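Local coordinates for Di-haem cytochrome c peroxidase family protein (Burkholderia thailandensis E264, PDB 6NX0) that binds two c-type hemes, forms an unusually stable bis-Fe(IV) state and probably acts as a peroxidase, at residues A231-R236 against R250-A255; S270-Y275 against H305-T310; F381-V386 against F414-R419. One frame throughout, in Å; residues are numbered along the deposited sequence.

From the N terminus, contact 1 comes first: 231-236 on helix 228-237 meets 250-255 on helix 245-260, closing a short helix-to-helix connection beside the first heme c. Helix 271-276 follows helix 245-260, and contact 2 sets it against the loop 305-310, which begins at the axial histidine of the second heme; this closes a loop of 29 residues. Contact 3 then joins the heme-binding turn 381-386 to the loop 414-419, closing a 27-residue stretch that holds helices 390-399 and 404-407. The three lie in series, none nested or crossed. Contacts 2 and 3 share the second heme, their nearest atoms about 7 Å apart, whereas contacts 1 and 3 lie on opposite sides of the chain's centre.

Contact 1 of 3, residues A231-R236 against R250-A255; sequences AALAGR and RVLGEA
L233 and L252 meet because both turn CG away from their own carbonyl carbon and keep it beside the backbone N (chi1 -67° and -73°), and both then run on nearly extended. In L233 this sends the two methyls of the branch out from helix 228-237 toward helix 245-260. L252 leaves its helix to one side, yet its branch reaches back to the partner, and CD2 makes the touch: L233 CD1 lies 3.8 Å from L252 CD2, a methyl-to-methyl meeting between side chains that cross at about a right angle. The other methyl of L233 serves a second neighbour, with CD2 4.4 Å from V251 CG2, a looser approach. The two methyls of L233 thus touch consecutive residues of the other helix. The backbones stay well apart, with CA of L233 and CA of V251 7.7 Å apart, and no hydrogen bond crosses the gap. Helices 217-225 and 99-109 add to the cluster: I224 touches both L233 and L252, L220 and V108 pack on L252, and V251 also touches F237 of helix 228-237. At a polar margin R236 NH1 stands 6.5 Å from E254 OE2, too far for a salt bridge but perhaps mildly attractive, and R236 is linked weakly to D98 and T100. This is plain helix packing in the part of the chain that carries the first heme c, whose nearest point is about 7 Å from the side chain of L252. With all three touching residues buried and every cross-contact carbon to carbon, cohesion here rests on dispersion and the exclusion of water, without directional bonds.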
loop_
_atom_site.group_PDB
_atom_site.type_symbol
_atom_site.label_atom_id
_atom_site.label_comp_id
_atom_site.label_asym_id
_atom_site.label_seq_id
_atom_site.Cartn_x
_atom_site.Cartn_y
_atom_site.Cartn_z
ATOM N N ALA A 231 -26.519 7.823 15.325
ATOM C CA ALA A 231 -26.895 7.621 16.722
ATOM C C ALA A 231 -25.808 6.881 17.489
ATOM O O ALA A 231 -25.518 7.211 18.644
ATOM C CB ALA A 231 -28.236 6.863 16.790
ATOM N N ALA A 232 -25.221 5.850 16.875
ATOM C CA ALA A 232 -24.138 5.120 17.497
ATOM C C ALA A 232 -22.941 6.018 17.746
ATOM O O ALA A 232 -22.337 5.982 18.825
ATOM C CB ALA A 232 -23.750 3.933 16.616
ATOM N N LEU A 233 -22.591 6.860 16.768
ATOM C CA LEU A 233 -21.472 7.767 16.969
ATOM C C LEU A 233 -21.776 8.791 18.052
ATOM O O LEU A 233 -20.919 9.089 18.889
ATOM C CB LEU A 233 -21.107 8.470 15.651
ATOM C CG LEU A 233 -20.533 7.528 14.588
ATOM C CD1 LEU A 233 -20.602 8.189 13.224
ATOM C CD2 LEU A 233 -19.099 7.121 14.869
ATOM N N ALA A 234 -22.979 9.362 18.031
ATOM C CA ALA A 234 -23.368 10.327 19.054
ATOM C C ALA A 234 -23.403 9.685 20.431
ATOM O O ALA A 234 -23.025 10.312 21.425
ATOM C CB ALA A 234 -24.722 10.921 18.692
ATOM N N GLY A 235 -23.845 8.429 20.509
ATOM C CA GLY A 235 -23.872 7.744 21.800
ATOM C C GLY A 235 -22.495 7.626 22.418
ATOM O O GLY A 235 -22.326 7.779 23.635
ATOM N N ARG A 236 -21.489 7.368 21.591
ATOM C CA ARG A 236 -20.119 7.182 22.038
ATOM C C ARG A 236 -19.366 8.501 22.170
ATOM O O ARG A 236 -18.597 8.687 23.122
ATOM C CB ARG A 236 -19.400 6.252 21.057
ATOM C CG ARG A 236 -17.909 6.083 21.251
ATOM C CD ARG A 236 -17.602 5.174 22.395
ATOM N NE ARG A 236 -16.160 5.089 22.598
ATOM C CZ ARG A 236 -15.458 3.961 22.623
ATOM N NH1 ARG A 236 -14.151 4.028 22.813
ATOM N NH2 ARG A 236 -16.039 2.775 22.479
ATOM N N ARG A 250 -13.386 13.449 12.468
ATOM C CA ARG A 250 -12.386 12.975 13.406
ATOM C C ARG A 250 -12.839 11.701 14.102
ATOM O O ARG A 250 -12.044 10.782 14.278
ATOM C CB ARG A 250 -12.051 14.047 14.441
ATOM C CG ARG A 250 -11.155 15.151 13.863
ATOM C CD ARG A 250 -10.507 15.985 14.957
ATOM N NE ARG A 250 -11.496 16.543 15.870
ATOM C CZ ARG A 250 -12.132 17.697 15.682
ATOM N NH1 ARG A 250 -11.889 18.436 14.609
ATOM N NH2 ARG A 250 -13.022 18.107 16.574
ATOM N N VAL A 251 -14.106 11.617 14.502
ATOM C CA VAL A 251 -14.493 10.429 15.262
ATOM C C VAL A 251 -14.720 9.238 14.336
ATOM O O VAL A 251 -14.505 8.096 14.752
ATOM C CB VAL A 251 -15.707 10.697 16.173
ATOM C CG1 VAL A 251 -15.398 11.849 17.115
ATOM C CG2 VAL A 251 -16.965 10.929 15.383
ATOM N N LEU A 252 -15.108 9.466 13.075
ATOM C CA LEU A 252 -15.074 8.391 12.079
ATOM C C LEU A 252 -13.674 7.811 11.985
ATOM O O LEU A 252 -13.487 6.590 11.961
ATOM C CB LEU A 252 -15.516 8.913 10.709
ATOM C CG LEU A 252 -17.004 9.224 10.497
ATOM C CD1 LEU A 252 -17.263 9.881 9.133
ATOM C CD2 LEU A 252 -17.812 7.964 10.658
ATOM N N GLY A 253 -12.671 8.693 11.967
ATOM C CA GLY A 253 -11.290 8.250 11.942
ATOM C C GLY A 253 -10.847 7.495 13.183
ATOM O O GLY A 253 -10.119 6.508 13.077
ATOM N N GLU A 254 -11.249 7.954 14.378
ATOM C CA GLU A 254 -10.902 7.222 15.594
ATOM C C GLU A 254 -11.460 5.810 15.558
ATOM O O GLU A 254 -10.778 4.854 15.935
ATOM C CB GLU A 254 -11.449 7.935 16.836
ATOM C CG GLU A 254 -10.773 9.199 17.233
ATOM C CD GLU A 254 -11.312 9.686 18.591
ATOM O OE1 GLU A 254 -11.760 10.844 18.676
ATOM O OE2 GLU A 254 -11.317 8.878 19.552
ATOM N N ALA A 255 -12.720 5.670 15.139
ATOM C CA ALA A 255 -13.344 4.356 15.078
ATOM C C ALA A 255 -12.642 3.487 14.055
ATOM O O ALA A 255 -12.356 2.312 14.305
ATOM C CB ALA A 255 -14.834 4.501 14.735
#

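Contact 2 of 3, residues S270-Y275 against H305-T310; sequences SRYDAY and HTLSDT. With HEC (heme c), chain C.
Y272 and Y275, one turn apart on helix 271-276, lean on L307 and the turn at D309, just after the axial histidine of a c-type heme site. A capping box starts the helix: S270 OG accepts from D273 N, while D273 OD2 receives S270 N on its anti lone pair. Both tyrosine rings lie anti to the backbone N (chi1 173° and 158°), which carries their hydroxyl ends to the loop. Y272 points its OH between two carbons, 3.7 Å from L307 CD1 and 3.9 Å from D309 CB, and crosses the D309 side chain at about a right angle; its OH is hydrogen-bonded to S317 OG. Y275 meets D309 more obliquely, its ring plane 36° from the carboxylate; D309 OD2 lies at the ring edge, 3.7 Å from Y275 OH, with no hydrogen bond between them, while R294 forms a salt bridge to OD1. D309 is also the centre of an inverse gamma turn. At the start of 305-310, H305 ND1 is hydrogen-bonded to F319 O, and H305 is an axial ligand of the heme. Y397 is the other protein ligand of this iron, to which H305 NE2 binds at 2.1 Å.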
loop_
_atom_site.group_PDB
_atom_site.type_symbol
_atom_site.label_atom_id
_atom_site.label_comp_id
_atom_site.label_asym_id
_atom_site.label_seq_id
_atom_site.Cartn_x
_atom_site.Cartn_y
_atom_site.Cartn_z
ATOM N N SER A 270 -0.257 -17.319 6.864
ATOM C CA SER A 270 0.198 -17.837 5.584
ATOM C C SER A 270 1.083 -19.061 5.786
ATOM O O SER A 270 1.532 -19.359 6.897
ATOM C CB SER A 270 0.960 -16.771 4.810
ATOM O OG SER A 270 2.223 -16.523 5.411
ATOM N N ARG A 271 1.366 -19.751 4.678
ATOM C CA ARG A 271 2.318 -20.864 4.737
ATOM C C ARG A 271 3.724 -20.371 5.063
ATOM O O ARG A 271 4.470 -21.069 5.757
ATOM C CB ARG A 271 2.281 -21.671 3.438
ATOM C CG ARG A 271 1.029 -22.558 3.375
ATOM C CD ARG A 271 0.957 -23.457 2.121
ATOM N NE ARG A 271 2.202 -24.196 1.900
ATOM C CZ ARG A 271 3.118 -23.903 0.976
ATOM N NH1 ARG A 271 2.954 -22.908 0.110
ATOM N NH2 ARG A 271 4.214 -24.634 0.905
ATOM N N TYR A 272 4.092 -19.157 4.630
ATOM C CA TYR A 272 5.355 -18.588 5.079
ATOM C C TYR A 272 5.372 -18.430 6.600
ATOM O O TYR A 272 6.395 -18.715 7.245
ATOM C CB TYR A 272 5.608 -17.254 4.372
ATOM C CG TYR A 272 6.824 -16.539 4.911
ATOM C CD1 TYR A 272 8.091 -16.874 4.463
ATOM C CD2 TYR A 272 6.699 -15.541 5.869
ATOM C CE1 TYR A 272 9.223 -16.213 4.958
ATOM C CE2 TYR A 272 7.814 -14.891 6.381
ATOM C CZ TYR A 272 9.073 -15.235 5.914
ATOM O OH TYR A 272 10.202 -14.597 6.396
ATOM N N ASP A 273 4.257 -17.989 7.193
ATOM C CA ASP A 273 4.191 -17.850 8.651
ATOM C C ASP A 273 4.294 -19.206 9.343
ATOM O O ASP A 273 4.894 -19.319 10.416
ATOM C CB ASP A 273 2.909 -17.133 9.059
ATOM C CG ASP A 273 2.866 -15.713 8.553
ATOM O OD1 ASP A 273 3.850 -14.968 8.811
ATOM O OD2 ASP A 273 1.875 -15.357 7.878
ATOM N N ALA A 274 3.734 -20.251 8.739
ATOM C CA ALA A 274 3.867 -21.581 9.327
ATOM C C ALA A 274 5.299 -22.084 9.228
ATOM O O ALA A 274 5.750 -22.854 10.089
ATOM C CB ALA A 274 2.907 -22.547 8.639
ATOM N N TYR A 275 6.019 -21.674 8.186
ATOM C CA TYR A 275 7.434 -21.999 8.046
ATOM C C TYR A 275 8.279 -21.254 9.078
ATOM O O TYR A 275 9.252 -21.808 9.602
ATOM C CB TYR A 275 7.889 -21.674 6.625
ATOM C CG TYR A 275 9.371 -21.459 6.464
ATOM C CD1 TYR A 275 10.237 -22.536 6.333
ATOM C CD2 TYR A 275 9.905 -20.176 6.429
ATOM C CE1 TYR A 275 11.600 -22.343 6.181
ATOM C CE2 TYR A 275 11.270 -19.975 6.273
ATOM C CZ TYR A 275 12.107 -21.064 6.149
ATOM O OH TYR A 275 13.464 -20.870 5.994
ATOM N N HIS A 305 12.004 -4.838 0.406
ATOM C CA HIS A 305 10.920 -5.647 0.968
ATOM C C HIS A 305 11.494 -6.526 2.073
ATOM O O HIS A 305 11.733 -7.727 1.901
ATOM C CB HIS A 305 10.265 -6.510 -0.107
ATOM C CG HIS A 305 9.692 -5.749 -1.260
ATOM N ND1 HIS A 305 8.463 -5.120 -1.210
ATOM C CD2 HIS A 305 10.154 -5.569 -2.522
ATOM C CE1 HIS A 305 8.214 -4.559 -2.383
ATOM N NE2 HIS A 305 9.220 -4.819 -3.196
ATOM N N THR A 306 11.679 -5.923 3.239
ATOM C CA THR A 306 12.524 -6.541 4.258
ATOM C C THR A 306 11.824 -7.691 4.976
ATOM O O THR A 306 10.596 -7.743 5.095
ATOM C CB THR A 306 12.951 -5.504 5.279
ATOM O OG1 THR A 306 11.783 -4.923 5.837
ATOM C CG2 THR A 306 13.797 -4.429 4.653
ATOM N N LEU A 307 12.637 -8.629 5.462
ATOM C CA LEU A 307 12.117 -9.781 6.176
ATOM C C LEU A 307 13.189 -10.301 7.118
ATOM O O LEU A 307 14.386 -10.064 6.931
ATOM C CB LEU A 307 11.678 -10.905 5.230
ATOM C CG LEU A 307 12.739 -11.758 4.524
ATOM C CD1 LEU A 307 12.080 -12.865 3.717
ATOM C CD2 LEU A 307 13.658 -10.937 3.611
ATOM N N SER A 308 12.717 -11.010 8.136
ATOM C CA SER A 308 13.568 -11.661 9.129
ATOM C C SER A 308 12.788 -12.849 9.665
ATOM O O SER A 308 11.843 -12.659 10.442
ATOM C CB SER A 308 13.928 -10.717 10.266
ATOM O OG SER A 308 14.712 -11.409 11.228
ATOM N N ASP A 309 13.163 -14.057 9.253
ATOM C CA ASP A 309 12.577 -15.267 9.840
ATOM C C ASP A 309 13.335 -15.625 11.123
ATOM O O ASP A 309 14.107 -16.578 11.189
ATOM C CB ASP A 309 12.580 -16.420 8.839
ATOM C CG ASP A 309 13.865 -16.513 8.042
ATOM O OD1 ASP A 309 14.698 -15.594 8.168
ATOM O OD2 ASP A 309 14.038 -17.501 7.284
ATOM N N THR A 310 13.092 -14.825 12.165
ATOM C CA THR A 310 13.749 -15.019 13.451
ATOM C C THR A 310 12.750 -14.861 14.589
ATOM O O THR A 310 11.661 -14.303 14.422
ATOM C CB THR A 310 14.894 -14.029 13.663
ATOM O OG1 THR A 310 14.376 -12.692 13.597
ATOM C CG2 THR A 310 15.985 -14.239 12.603
HETATM FE FE HEC C . 9.405 -4.349 -5.237
HETATM C CHA HEC C . 6.295 -2.994 -5.727
HETATM C CHB HEC C . 8.155 -7.480 -5.890
HETATM C CHC HEC C . 12.588 -5.617 -5.406
HETATM C CHD HEC C . 10.642 -1.336 -4.219
HETATM N NA HEC C . 7.567 -5.097 -5.660
HETATM C C1A HEC C . 6.408 -4.352 -5.768
HETATM C C2A HEC C . 5.364 -5.252 -6.183
HETATM C C3A HEC C . 5.854 -6.496 -6.127
HETATM C C4A HEC C . 7.257 -6.427 -5.802
HETATM C CMA HEC C . 5.160 -7.785 -6.557
HETATM C CAA HEC C . 3.883 -4.858 -6.386
HETATM C CBA HEC C . 3.101 -4.971 -5.088
HETATM C CGA HEC C . 1.672 -4.489 -5.151
HETATM O O1A HEC C . 1.069 -4.420 -4.037
HETATM O O2A HEC C . 1.228 -3.918 -6.186
HETATM N NB HEC C . 10.221 -6.169 -5.547
HETATM C C1B HEC C . 9.509 -7.355 -5.745
HETATM C C2B HEC C . 10.465 -8.435 -5.909
HETATM C C3B HEC C . 11.695 -7.931 -5.848
HETATM C C4B HEC C . 11.559 -6.507 -5.572
HETATM C CMB HEC C . 10.061 -9.924 -6.068
HETATM C CAB HEC C . 13.053 -8.639 -6.087
HETATM C CBB HEC C . 13.109 -9.237 -7.511
HETATM N NC HEC C . 11.248 -3.645 -4.809
HETATM C C1C HEC C . 12.438 -4.315 -5.016
HETATM C C2C HEC C . 13.505 -3.414 -4.680
HETATM C C3C HEC C . 12.971 -2.261 -4.256
HETATM C C4C HEC C . 11.535 -2.366 -4.364
HETATM C CMC HEC C . 14.985 -3.856 -4.729
HETATM C CAC HEC C . 13.699 -1.100 -3.560
HETATM C CBC HEC C . 14.713 -0.499 -4.557
HETATM N ND HEC C . 8.590 -2.526 -4.966
HETATM C C1D HEC C . 9.311 -1.403 -4.548
HETATM C C2D HEC C . 8.470 -0.253 -4.704
HETATM C C3D HEC C . 7.180 -0.730 -5.248
HETATM C C4D HEC C . 7.300 -2.160 -5.339
HETATM C CMD HEC C . 8.809 1.201 -4.390
HETATM C CAD HEC C . 5.966 0.130 -5.625
HETATM C CBD HEC C . 6.174 0.637 -7.038
HETATM C CGD HEC C . 4.888 1.165 -7.623
HETATM O O1D HEC C . 3.812 0.943 -7.016
HETATM O O2D HEC C . 4.935 1.653 -8.790
#

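Contact 3 of 3, residues F381-V386 against F414-R419; sequences FMHNGV and FDDVPR. With HEC (heme c), chain C.
H383 and N384 reach D416 through two waters, after a run of residues that grips the propionates of the second heme c. F381 leads in, its CA 3.6 Å from the propionate oxygen O2A. M382 N donates to that same oxygen at 2.7 Å, while its side chain, bent at chi2, lays the thioether against the porphyrin margin, with SD 3.5 Å from the methine carbon CHA. H383 holds the other propionate twice: its backbone N donates to O1D, and ND1 donates to O2D at 2.6 Å, with O2D at the edge of the imidazole. Chi1 of 77° sets where the ring stands, and chi2 near -76° turns ND1 to the propionate and NE2 toward D416. There water 1, in the ring plane, lies 2.7 Å from NE2 and is also hydrogen-bonded to D416 OD2. N384 covers one face of the imidazole with its CB, 3.9 Å above the ring centre. Its ND2 donates a hydrogen bond to water 2, which donates to D416 OD2; the amide and carboxylate approach from opposite directions, their planes 19° apart. ND2 also bonds the carbonyl of P330, and R331 forms a salt bridge to D416 OD1. N384 OD1 accepts from V386 N from above its carbonyl plane, an Asx turn, and G385, at positive phi, closes the type I turn begun at M382. R158 and S191, which bind the first heme, lie near H383. The turn 381-386 is thus part of the second heme's propionate site, with the H383 side chain about 6 Å from the other heme.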
loop_
_atom_site.group_PDB
_atom_site.type_symbol
_atom_site.label_atom_id
_atom_site.label_comp_id
_atom_site.label_asym_id
_atom_site.label_seq_id
_atom_site.Cartn_x
_atom_site.Cartn_y
_atom_site.Cartn_z
ATOM N N PHE A 381 -1.382 -4.822 -10.225
ATOM C CA PHE A 381 -0.175 -4.630 -9.435
ATOM C C PHE A 381 0.454 -3.276 -9.713
ATOM O O PHE A 381 0.343 -2.724 -10.811
ATOM C CB PHE A 381 0.867 -5.750 -9.710
ATOM C CG PHE A 381 0.317 -7.116 -9.455
ATOM C CD1 PHE A 381 0.400 -7.699 -8.197
ATOM C CD2 PHE A 381 -0.349 -7.783 -10.452
ATOM C CE1 PHE A 381 -0.167 -8.947 -7.960
ATOM C CE2 PHE A 381 -0.915 -9.010 -10.220
ATOM C CZ PHE A 381 -0.834 -9.588 -8.977
ATOM N N MET A 382 1.172 -2.797 -8.695
ATOM C CA MET A 382 1.821 -1.484 -8.648
ATOM C C MET A 382 0.803 -0.359 -8.454
ATOM O O MET A 382 -0.417 -0.547 -8.588
ATOM C CB MET A 382 2.671 -1.238 -9.902
ATOM C CG MET A 382 3.716 -2.292 -10.180
ATOM S SD MET A 382 4.946 -2.383 -8.871
ATOM C CE MET A 382 6.056 -3.667 -9.475
ATOM N N HIS A 383 1.322 0.828 -8.128
ATOM C CA HIS A 383 0.496 1.976 -7.740
ATOM C C HIS A 383 -0.485 2.381 -8.821
ATOM O O HIS A 383 -1.496 3.018 -8.511
ATOM C CB HIS A 383 1.390 3.186 -7.387
ATOM C CG HIS A 383 1.959 3.900 -8.569
ATOM N ND1 HIS A 383 3.009 3.394 -9.306
ATOM C CD2 HIS A 383 1.636 5.084 -9.144
ATOM C CE1 HIS A 383 3.288 4.220 -10.295
ATOM N NE2 HIS A 383 2.465 5.253 -10.223
ATOM N N ASN A 384 -0.186 2.068 -10.081
ATOM C CA ASN A 384 -1.013 2.448 -11.215
ATOM C C ASN A 384 -1.733 1.265 -11.839
ATOM O O ASN A 384 -2.365 1.430 -12.891
ATOM C CB ASN A 384 -0.174 3.152 -12.265
ATOM C CG ASN A 384 0.927 2.268 -12.820
ATOM O OD1 ASN A 384 1.103 1.146 -12.385
ATOM N ND2 ASN A 384 1.672 2.789 -13.790
ATOM N N GLY A 385 -1.661 0.082 -11.223
ATOM C CA GLY A 385 -2.373 -1.073 -11.751
ATOM C C GLY A 385 -1.857 -1.577 -13.082
ATOM O O GLY A 385 -2.573 -2.294 -13.785
ATOM N N VAL A 386 -0.630 -1.209 -13.469
ATOM C CA VAL A 386 -0.207 -1.423 -14.854
ATOM C C VAL A 386 -0.069 -2.901 -15.206
ATOM O O VAL A 386 -0.309 -3.275 -16.362
ATOM C CB VAL A 386 1.100 -0.658 -15.158
ATOM C CG1 VAL A 386 2.331 -1.221 -14.429
ATOM C CG2 VAL A 386 1.356 -0.646 -16.667
ATOM N N PHE A 414 12.309 5.279 -19.256
ATOM C CA PHE A 414 11.056 5.262 -18.509
ATOM C C PHE A 414 10.009 6.125 -19.201
ATOM O O PHE A 414 10.286 7.250 -19.630
ATOM C CB PHE A 414 11.296 5.783 -17.097
ATOM C CG PHE A 414 12.649 5.395 -16.522
ATOM C CD1 PHE A 414 12.957 4.066 -16.309
ATOM C CD2 PHE A 414 13.608 6.357 -16.222
ATOM C CE1 PHE A 414 14.178 3.694 -15.806
ATOM C CE2 PHE A 414 14.845 5.983 -15.696
ATOM C CZ PHE A 414 15.131 4.649 -15.497
ATOM N N ASP A 415 8.788 5.612 -19.303
ATOM C CA ASP A 415 7.734 6.390 -19.932
ATOM C C ASP A 415 6.704 6.925 -18.950
ATOM O O ASP A 415 5.727 7.545 -19.383
ATOM C CB ASP A 415 7.040 5.594 -21.042
ATOM C CG ASP A 415 6.205 4.414 -20.548
ATOM O OD1 ASP A 415 6.249 4.038 -19.362
ATOM O OD2 ASP A 415 5.455 3.871 -21.405
ATOM N N ASP A 416 6.903 6.753 -17.640
ATOM C CA ASP A 416 5.973 7.359 -16.692
ATOM C C ASP A 416 6.683 8.272 -15.703
ATOM O O ASP A 416 6.179 8.520 -14.598
ATOM C CB ASP A 416 5.184 6.293 -15.951
ATOM C CG ASP A 416 3.852 6.807 -15.443
ATOM O OD1 ASP A 416 3.290 7.783 -16.026
ATOM O OD2 ASP A 416 3.372 6.238 -14.443
ATOM N N VAL A 417 7.850 8.787 -16.087
ATOM C CA VAL A 417 8.587 9.773 -15.309
ATOM C C VAL A 417 8.896 10.950 -16.223
ATOM O O VAL A 417 9.414 10.747 -17.326
ATOM C CB VAL A 417 9.878 9.176 -14.720
ATOM C CG1 VAL A 417 10.631 10.221 -13.943
ATOM C CG2 VAL A 417 9.592 7.937 -13.846
ATOM N N PRO A 418 8.581 12.174 -15.823
ATOM C CA PRO A 418 8.940 13.329 -16.653
ATOM C C PRO A 418 10.443 13.344 -16.923
ATOM O O PRO A 418 11.234 12.905 -16.096
ATOM C CB PRO A 418 8.522 14.530 -15.799
ATOM C CG PRO A 418 7.624 13.994 -14.736
ATOM C CD PRO A 418 7.965 12.562 -14.549
ATOM N N ARG A 419 10.833 13.915 -18.066
ATOM C CA ARG A 419 12.262 14.055 -18.358
ATOM C C ARG A 419 12.999 14.722 -17.208
ATOM O O ARG A 419 14.143 14.352 -16.892
ATOM C CB ARG A 419 12.475 14.871 -19.636
ATOM C CG ARG A 419 12.375 14.047 -20.899
ATOM C CD ARG A 419 12.585 14.888 -22.151
ATOM N NE ARG A 419 11.395 15.669 -22.462
ATOM C CZ ARG A 419 11.300 16.995 -22.378
ATOM N NH1 ARG A 419 10.143 17.580 -22.677
ATOM N NH2 ARG A 419 12.346 17.738 -22.015
HETATM FE FE HEC C . 9.405 -4.349 -5.237
HETATM C CHA HEC C . 6.295 -2.994 -5.727
HETATM C CHB HEC C . 8.155 -7.480 -5.890
HETATM C CHC HEC C . 12.588 -5.617 -5.406
HETATM C CHD HEC C . 10.642 -1.336 -4.219
HETATM N NA HEC C . 7.567 -5.097 -5.660
HETATM C C1A HEC C . 6.408 -4.352 -5.768
HETATM C C2A HEC C . 5.364 -5.252 -6.183
HETATM C C3A HEC C . 5.854 -6.496 -6.127
HETATM C C4A HEC C . 7.257 -6.427 -5.802
HETATM C CMA HEC C . 5.160 -7.785 -6.557
HETATM C CAA HEC C . 3.883 -4.858 -6.386
HETATM C CBA HEC C . 3.101 -4.971 -5.088
HETATM C CGA HEC C . 1.672 -4.489 -5.151
HETATM O O1A HEC C . 1.069 -4.420 -4.037
HETATM O O2A HEC C . 1.228 -3.918 -6.186
HETATM N NB HEC C . 10.221 -6.169 -5.547
HETATM C C1B HEC C . 9.509 -7.355 -5.745
HETATM C C2B HEC C . 10.465 -8.435 -5.909
HETATM C C3B HEC C . 11.695 -7.931 -5.848
HETATM C C4B HEC C . 11.559 -6.507 -5.572
HETATM C CMB HEC C . 10.061 -9.924 -6.068
HETATM C CAB HEC C . 13.053 -8.639 -6.087
HETATM C CBB HEC C . 13.109 -9.237 -7.511
HETATM N NC HEC C . 11.248 -3.645 -4.809
HETATM C C1C HEC C . 12.438 -4.315 -5.016
HETATM C C2C HEC C . 13.505 -3.414 -4.680
HETATM C C3C HEC C . 12.971 -2.261 -4.256
HETATM C C4C HEC C . 11.535 -2.366 -4.364
HETATM C CMC HEC C . 14.985 -3.856 -4.729
HETATM C CAC HEC C . 13.699 -1.100 -3.560
HETATM C CBC HEC C . 14.713 -0.499 -4.557
HETATM N ND HEC C . 8.590 -2.526 -4.966
HETATM C C1D HEC C . 9.311 -1.403 -4.548
HETATM C C2D HEC C . 8.470 -0.253 -4.704
HETATM C C3D HEC C . 7.180 -0.730 -5.248
HETATM C C4D HEC C . 7.300 -2.160 -5.339
HETATM C CMD HEC C . 8.809 1.201 -4.390
HETATM C CAD HEC C . 5.966 0.130 -5.625
HETATM C CBD HEC C . 6.174 0.637 -7.038
HETATM C CGD HEC C . 4.888 1.165 -7.623
HETATM O O1D HEC C . 3.812 0.943 -7.016
HETATM O O2D HEC C . 4.935 1.653 -8.790
HETATM O O HOH W 1 2.814 7.277 -11.978
HETATM O O HOH W 2 0.833 5.438 -14.820
#